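Local coordinates for putative immunoglobulin-blocking virulence protein (Mycoplasma mycoides subsp. capri, PDB 7ADK), which probably acts as a virulence factor that binds and blocks host immunoglobulins, at residues K618-G622 with L623-D627; I652-D655 with E656-E659; L665-G668 with E669-E673. One frame throughout, in Å; residues are numbered along the deposited sequence.

How the contacts relate
All three contacts are local, each within one continuous piece of chain, and they are met in series; none nests in or crosses another. Contact 1 comes first, in the loop that leaves parallel strand 608-610 and leads to strand 640-643. Contact 2 begins on the last residue of strand 650-652, and contact 3 lies further on in the same connection, shortly before strand 676-679, an outermost strand of that parallel sheet. Contacts 1 and 2 touch: Ser619 and Leu620 are hydrogen-bonded to the acidic side chains of Asp655 and Glu659. Contact 3 stands apart, its nearest atoms about 7 Å from contact 1 and about 10 Å from contact 2. Contact 1 rests on helix 567-579, contact 2 on helix 698-709.

Contact 1: K618-G622 with L623-D627; sequences KSLKG and LRFDD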
loop_
_atom_site.group_PDB
_atom_site.type_symbol
_atom_site.label_atom_id
_atom_site.label_comp_id
_atom_site.label_asym_id
_atom_site.label_seq_id
_atom_site.Cartn_x
_atom_site.Cartn_y
_atom_site.Cartn_z
ATOM N N LYS A 618 -10.168 0.813 -29.748
ATOM C CA LYS A 618 -8.696 0.709 -29.781
ATOM C C LYS A 618 -7.980 2.058 -29.867
ATOM O O LYS A 618 -6.767 2.132 -29.759
ATOM C CB LYS A 618 -8.308 -0.233 -30.934
ATOM C CG LYS A 618 -8.610 -1.699 -30.573
ATOM C CD LYS A 618 -8.403 -2.673 -31.730
ATOM C CE LYS A 618 -9.456 -2.598 -32.842
ATOM N NZ LYS A 618 -10.772 -3.150 -32.464
ATOM N N SER A 619 -8.710 3.138 -30.057
ATOM C CA SER A 619 -8.213 4.430 -30.504
ATOM C C SER A 619 -9.217 5.533 -30.162
ATOM O O SER A 619 -10.350 5.249 -29.785
ATOM C CB SER A 619 -8.001 4.341 -32.020
ATOM O OG SER A 619 -9.183 4.016 -32.719
ATOM N N LEU A 620 -8.854 6.796 -30.354
ATOM C CA LEU A 620 -9.810 7.916 -30.399
ATOM C C LEU A 620 -10.557 8.030 -31.755
ATOM O O LEU A 620 -11.091 9.093 -32.065
ATOM C CB LEU A 620 -9.096 9.224 -29.997
ATOM C CG LEU A 620 -9.098 9.544 -28.495
ATOM C CD1 LEU A 620 -8.516 8.440 -27.637
ATOM C CD2 LEU A 620 -8.282 10.805 -28.241
ATOM N N LYS A 621 -10.599 6.981 -32.591
ATOM C CA LYS A 621 -11.390 6.986 -33.835
ATOM C C LYS A 621 -12.872 7.198 -33.512
ATOM O O LYS A 621 -13.406 6.547 -32.626
ATOM C CB LYS A 621 -11.198 5.669 -34.615
ATOM C CG LYS A 621 -11.832 5.703 -36.016
ATOM C CD LYS A 621 -11.935 4.333 -36.694
ATOM C CE LYS A 621 -13.229 3.586 -36.383
ATOM N NZ LYS A 621 -14.386 4.117 -37.139
ATOM N N GLY A 622 -13.543 8.068 -34.255
ATOM C CA GLY A 622 -14.986 8.286 -34.164
ATOM C C GLY A 622 -15.443 9.105 -32.965
ATOM O O GLY A 622 -16.637 9.227 -32.744
ATOM N N LEU A 623 -14.530 9.676 -32.171
ATOM C CA LEU A 623 -14.811 10.463 -30.967
ATOM C C LEU A 623 -14.585 11.966 -31.208
ATOM O O LEU A 623 -13.535 12.375 -31.702
ATOM C CB LEU A 623 -13.940 9.947 -29.809
ATOM C CG LEU A 623 -14.091 8.459 -29.444
ATOM C CD1 LEU A 623 -13.268 8.161 -28.196
ATOM C CD2 LEU A 623 -15.534 8.065 -29.155
ATOM N N ARG A 624 -15.561 12.802 -30.842
ATOM C CA ARG A 624 -15.551 14.262 -31.013
ATOM C C ARG A 624 -15.321 14.982 -29.689
ATOM O O ARG A 624 -15.977 14.672 -28.702
ATOM C CB ARG A 624 -16.862 14.704 -31.673
ATOM C CG ARG A 624 -17.022 14.105 -33.076
ATOM C CD ARG A 624 -18.263 14.625 -33.799
ATOM N NE ARG A 624 -19.513 14.102 -33.222
ATOM C CZ ARG A 624 -20.149 13.006 -33.579
ATOM N NH1 ARG A 624 -21.304 12.717 -33.083
ATOM N NH2 ARG A 624 -19.677 12.180 -34.453
ATOM N N PHE A 625 -14.401 15.947 -29.653
ATOM C CA PHE A 625 -14.025 16.689 -28.436
ATOM C C PHE A 625 -14.324 18.190 -28.534
ATOM O O PHE A 625 -13.837 18.958 -27.711
ATOM C CB PHE A 625 -12.565 16.395 -28.034
ATOM C CG PHE A 625 -12.273 14.954 -27.637
ATOM C CD1 PHE A 625 -12.037 14.001 -28.637
ATOM C CD2 PHE A 625 -12.264 14.555 -26.291
ATOM C CE1 PHE A 625 -11.773 12.662 -28.307
ATOM C CE2 PHE A 625 -12.034 13.208 -25.961
ATOM C CZ PHE A 625 -11.785 12.262 -26.964
ATOM N N ASP A 626 -15.146 18.624 -29.492
ATOM C CA ASP A 626 -15.675 19.993 -29.575
ATOM C C ASP A 626 -17.192 20.048 -29.878
ATOM O O ASP A 626 -17.812 19.058 -30.259
ATOM C CB ASP A 626 -14.819 20.873 -30.493
ATOM C CG ASP A 626 -14.659 20.424 -31.945
ATOM O OD1 ASP A 626 -15.191 19.376 -32.341
ATOM O OD2 ASP A 626 -13.969 21.130 -32.704
ATOM N N ASP A 627 -17.818 21.201 -29.643
ATOM C CA ASP A 627 -19.267 21.397 -29.479
ATOM C C ASP A 627 -20.123 21.440 -30.762
ATOM O O ASP A 627 -21.220 21.987 -30.726
ATOM C CB ASP A 627 -19.579 22.594 -28.541
ATOM C CG ASP A 627 -18.868 23.942 -28.773
ATOM O OD1 ASP A 627 -17.799 23.989 -29.421
ATOM O OD2 ASP A 627 -19.358 24.959 -28.234
#
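Leu620 and Phe625 make the apolar part of this local contact. Their side chains cross at about a right angle. Leu620 CD2 lies 4.0 Å from Phe625 CE1 and meets the ring obliquely, with CZ equally near. Leu623 adds a second apolar touch, its CD1 4.4 Å from Leu620 CG. The chi1 of Leu623 (-58°) sets CG beside its own backbone N, and the branch folds back over the turn.

The polar part is mostly backbone, with the Ser619 hydroxyl joining in. Residues Leu620 to Leu623 form a type II beta turn, closed by a weak bond of 3.5 Å from Leu623 N to Leu620 O. Gly622 holds the third position with the positive phi this turn calls for. An ST turn overlaps its start: Ser619 OG accepts from Lys621 N at 3.3 Å. The same hydroxyl is hydrogen-bonded to Asp655 OD2, while Leu620 N is bonded to Glu659 OE2.

Helix 567-579 flanks the loop: the side-chain amide of its Asn570 bonds both Gly622 O and Arg624 N, Leu623 packs on its Ile569, and Phe625 packs on its Tyr577.

Contact 2: I652-D655 with E656-E659; sequences ISSD and ELNE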
loop_
_atom_site.group_PDB
_atom_site.type_symbol
_atom_site.label_atom_id
_atom_site.label_comp_id
_atom_site.label_asym_id
_atom_site.label_seq_id
_atom_site.Cartn_x
_atom_site.Cartn_y
_atom_site.Cartn_z
ATOM N N ILE A 652 -3.849 -4.102 -33.403
ATOM C CA ILE A 652 -4.529 -2.973 -34.038
ATOM C C ILE A 652 -4.507 -3.119 -35.566
ATOM O O ILE A 652 -3.487 -3.474 -36.148
ATOM C CB ILE A 652 -3.994 -1.630 -33.480
ATOM C CG1 ILE A 652 -4.804 -0.429 -33.993
ATOM C CG2 ILE A 652 -2.509 -1.413 -33.752
ATOM C CD1 ILE A 652 -4.703 0.807 -33.112
ATOM N N SER A 653 -5.642 -2.844 -36.211
ATOM C CA SER A 653 -5.753 -2.739 -37.668
ATOM C C SER A 653 -4.904 -1.572 -38.207
ATOM O O SER A 653 -4.394 -0.742 -37.457
ATOM C CB SER A 653 -7.234 -2.608 -38.051
ATOM O OG SER A 653 -7.448 -2.698 -39.441
ATOM N N SER A 654 -4.838 -1.365 -39.517
ATOM C CA SER A 654 -4.323 -0.118 -40.098
ATOM C C SER A 654 -5.395 1.004 -40.103
ATOM O O SER A 654 -5.639 1.651 -41.115
ATOM C CB SER A 654 -3.696 -0.419 -41.463
ATOM O OG SER A 654 -2.685 0.509 -41.764
ATOM N N ASP A 655 -6.063 1.250 -38.971
ATOM C CA ASP A 655 -6.873 2.457 -38.703
ATOM C C ASP A 655 -6.030 3.613 -38.130
ATOM O O ASP A 655 -6.529 4.707 -37.894
ATOM C CB ASP A 655 -8.056 2.161 -37.756
ATOM C CG ASP A 655 -7.682 2.056 -36.275
ATOM O OD1 ASP A 655 -6.582 1.561 -35.993
ATOM O OD2 ASP A 655 -8.476 2.458 -35.392
ATOM N N GLU A 656 -4.742 3.401 -37.879
ATOM C CA GLU A 656 -3.859 4.383 -37.257
ATOM C C GLU A 656 -3.679 5.642 -38.095
ATOM O O GLU A 656 -3.351 6.680 -37.548
ATOM C CB GLU A 656 -2.503 3.748 -36.938
ATOM C CG GLU A 656 -2.644 2.591 -35.950
ATOM C CD GLU A 656 -1.323 2.235 -35.281
ATOM O OE1 GLU A 656 -0.498 1.543 -35.908
ATOM O OE2 GLU A 656 -1.108 2.660 -34.129
ATOM N N LEU A 657 -3.957 5.588 -39.399
ATOM C CA LEU A 657 -4.031 6.756 -40.284
ATOM C C LEU A 657 -5.129 7.743 -39.848
ATOM O O LEU A 657 -5.046 8.939 -40.122
ATOM C CB LEU A 657 -4.336 6.287 -41.715
ATOM C CG LEU A 657 -3.236 5.476 -42.419
ATOM C CD1 LEU A 657 -3.193 4.007 -42.019
ATOM C CD2 LEU A 657 -3.488 5.513 -43.921
ATOM N N ASN A 658 -6.153 7.232 -39.165
ATOM C CA ASN A 658 -7.376 7.918 -38.775
ATOM C C ASN A 658 -7.803 7.634 -37.317
ATOM O O ASN A 658 -8.970 7.793 -36.969
ATOM C CB ASN A 658 -8.466 7.626 -39.819
ATOM C CG ASN A 658 -8.823 6.159 -39.930
ATOM O OD1 ASN A 658 -8.254 5.410 -40.707
ATOM N ND2 ASN A 658 -9.796 5.719 -39.190
ATOM N N GLU A 659 -6.877 7.271 -36.425
ATOM C CA GLU A 659 -7.073 7.583 -35.008
ATOM C C GLU A 659 -6.996 9.113 -34.848
ATOM O O GLU A 659 -6.058 9.742 -35.343
ATOM C CB GLU A 659 -6.056 6.882 -34.092
ATOM C CG GLU A 659 -6.154 7.519 -32.690
ATOM C CD GLU A 659 -5.362 6.863 -31.570
ATOM O OE1 GLU A 659 -4.271 6.325 -31.823
ATOM O OE2 GLU A 659 -5.827 6.953 -30.416
#
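Glu656 reaches back across a tight bend to lie against Ile652. The bend is an inverse gamma turn centred on Ser654, just after strand 650-652, with a weak bond from Asp655 N to Ser653 O. At Glu656, CB stays close to the backbone of its neighbour Asp655. CG stands anti to the carbonyl carbon (chi1 -61°), which turns the chain towards Ile652. It comes 3.9 Å from Ile652 CD1 and 4.1 Å from Ser653 O. Beyond CG the chain is extended. CD lies 4.1 Å from Ile652 CG2. The two oxygens then part, OE1 towards Ile652 CG2 and OE2 towards Ile652 CD1, each at 4.2 Å. The two side chains cross at about a right angle, and the carboxylate lies against both methyls. Leu704 and Tyr707 of helix 698-709 and Ile690 of strand 688-690 also touch Glu656.

Leu657 packs on the turn itself. Its CD1 is 3.5 Å from Ser654 OG, a hydroxyl hydrogen-bonded to Thr694 O. The next bend is held by the backbone: Asn658 N donates to Asp655 O at 2.9 Å, with an N-H...O angle of 155°.

Contact 3: L665-G668 with E669-E673; sequences LSTG and EGNPE
Torsions at Thr667 and Glu673 bring their side chains to the amide of Asn671. In Thr667 the hydroxyl lies anti to the backbone N (chi1 -168°), which puts the methyl CG2 between N and the carbonyl carbon, on the side that meets Asn671. In Glu673, CG sits between N and the carbonyl carbon and the chain bends at chi2 (-56°), so that its carboxylate returns to the amide of Asn671.

The touch itself is small. Thr667 CG2 lies 3.8 Å from Asn671 ND2, and the two side chains cross at about a right angle. The same ND2 donates to Glu673 OE2 at 2.8 Å with an N-H...O angle of 149°. The nitrogen reaches OE2 on its syn side, a little out of the carboxylate plane. This bond ties the amide to the carboxylate two residues on. Ser666 faces the same pair: its OG is 4.0 Å from Glu673 OE2, too far for a hydrogen bond.

Between the two sides the backbone bends through Glu669 and Gly670. Gly668 O and Asn671 N remain 3.9 Å apart, and no hydrogen bond spans the segments. At the N-terminal end of the contact, Leu665 CD2 rests 4.3 Å from Glu669 CA.

Ser666 also packs on Thr639 and Pro675. Lys674 NZ is hydrogen-bonded to Asn671 O and Pro672 O. The whole is a largely exposed surface loop, with few contacts across its bend, that leads the chain into strand 676-679 at the margin of the parallel sheet.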
loop_
_atom_site.group_PDB
_atom_site.type_symbol
_atom_site.label_atom_id
_atom_site.label_comp_id
_atom_site.label_asym_id
_atom_site.label_seq_id
_atom_site.Cartn_x
_atom_site.Cartn_y
_atom_site.Cartn_z
ATOM N N LEU A 665 -3.410 15.054 -25.716
ATOM C CA LEU A 665 -2.260 15.967 -25.592
ATOM C C LEU A 665 -2.196 16.673 -24.226
ATOM O O LEU A 665 -1.734 17.802 -24.117
ATOM C CB LEU A 665 -2.211 16.948 -26.776
ATOM C CG LEU A 665 -0.822 17.587 -27.005
ATOM C CD1 LEU A 665 0.025 16.723 -27.916
ATOM C CD2 LEU A 665 -0.943 18.966 -27.641
ATOM N N SER A 666 -2.629 16.007 -23.160
ATOM C CA SER A 666 -2.616 16.561 -21.799
ATOM C C SER A 666 -3.505 17.816 -21.699
ATOM O O SER A 666 -4.415 17.972 -22.507
ATOM C CB SER A 666 -1.166 16.741 -21.322
ATOM O OG SER A 666 -1.132 16.919 -19.936
ATOM N N THR A 667 -3.300 18.733 -20.744
ATOM C CA THR A 667 -3.947 20.065 -20.833
ATOM C C THR A 667 -3.342 20.923 -21.962
ATOM O O THR A 667 -4.074 21.653 -22.633
ATOM C CB THR A 667 -3.957 20.807 -19.481
ATOM O OG1 THR A 667 -4.802 21.932 -19.550
ATOM C CG2 THR A 667 -2.602 21.340 -19.017
ATOM N N GLY A 668 -2.025 20.838 -22.232
ATOM C CA GLY A 668 -1.342 21.757 -23.159
ATOM C C GLY A 668 0.051 21.340 -23.632
ATOM O O GLY A 668 0.641 20.389 -23.123
ATOM N N GLU A 669 0.566 22.049 -24.641
ATOM C CA GLU A 669 1.671 21.605 -25.508
ATOM C C GLU A 669 3.079 21.658 -24.892
ATOM O O GLU A 669 3.939 20.844 -25.224
ATOM C CB GLU A 669 1.630 22.410 -26.819
ATOM C CG GLU A 669 2.066 23.880 -26.683
ATOM C CD GLU A 669 1.981 24.694 -27.986
ATOM O OE1 GLU A 669 1.885 24.112 -29.090
ATOM O OE2 GLU A 669 2.048 25.942 -27.922
ATOM N N GLY A 670 3.344 22.614 -24.009
ATOM C CA GLY A 670 4.675 22.868 -23.465
ATOM C C GLY A 670 5.015 22.116 -22.180
ATOM O O GLY A 670 6.077 22.349 -21.610
ATOM N N ASN A 671 4.123 21.269 -21.669
ATOM C CA ASN A 671 4.268 20.680 -20.341
ATOM C C ASN A 671 5.450 19.692 -20.250
ATOM O O ASN A 671 5.646 18.887 -21.164
ATOM C CB ASN A 671 2.960 20.015 -19.902
ATOM C CG ASN A 671 1.957 20.955 -19.276
ATOM O OD1 ASN A 671 1.965 22.156 -19.486
ATOM N ND2 ASN A 671 1.081 20.455 -18.454
ATOM N N PRO A 672 6.207 19.696 -19.141
ATOM C CA PRO A 672 7.209 18.690 -18.835
ATOM C C PRO A 672 6.624 17.273 -18.873
ATOM O O PRO A 672 7.138 16.421 -19.600
ATOM C CB PRO A 672 7.769 19.036 -17.452
ATOM C CG PRO A 672 7.384 20.488 -17.238
ATOM C CD PRO A 672 6.121 20.659 -18.064
ATOM N N GLU A 673 5.536 17.008 -18.143
ATOM C CA GLU A 673 4.885 15.695 -18.107
ATOM C C GLU A 673 3.992 15.469 -19.335
ATOM O O GLU A 673 3.149 16.293 -19.694
ATOM C CB GLU A 673 4.176 15.447 -16.767
ATOM C CG GLU A 673 2.777 16.049 -16.579
ATOM C CD GLU A 673 2.687 17.564 -16.799
ATOM O OE1 GLU A 673 3.656 18.300 -16.501
ATOM O OE2 GLU A 673 1.613 18.032 -17.245
#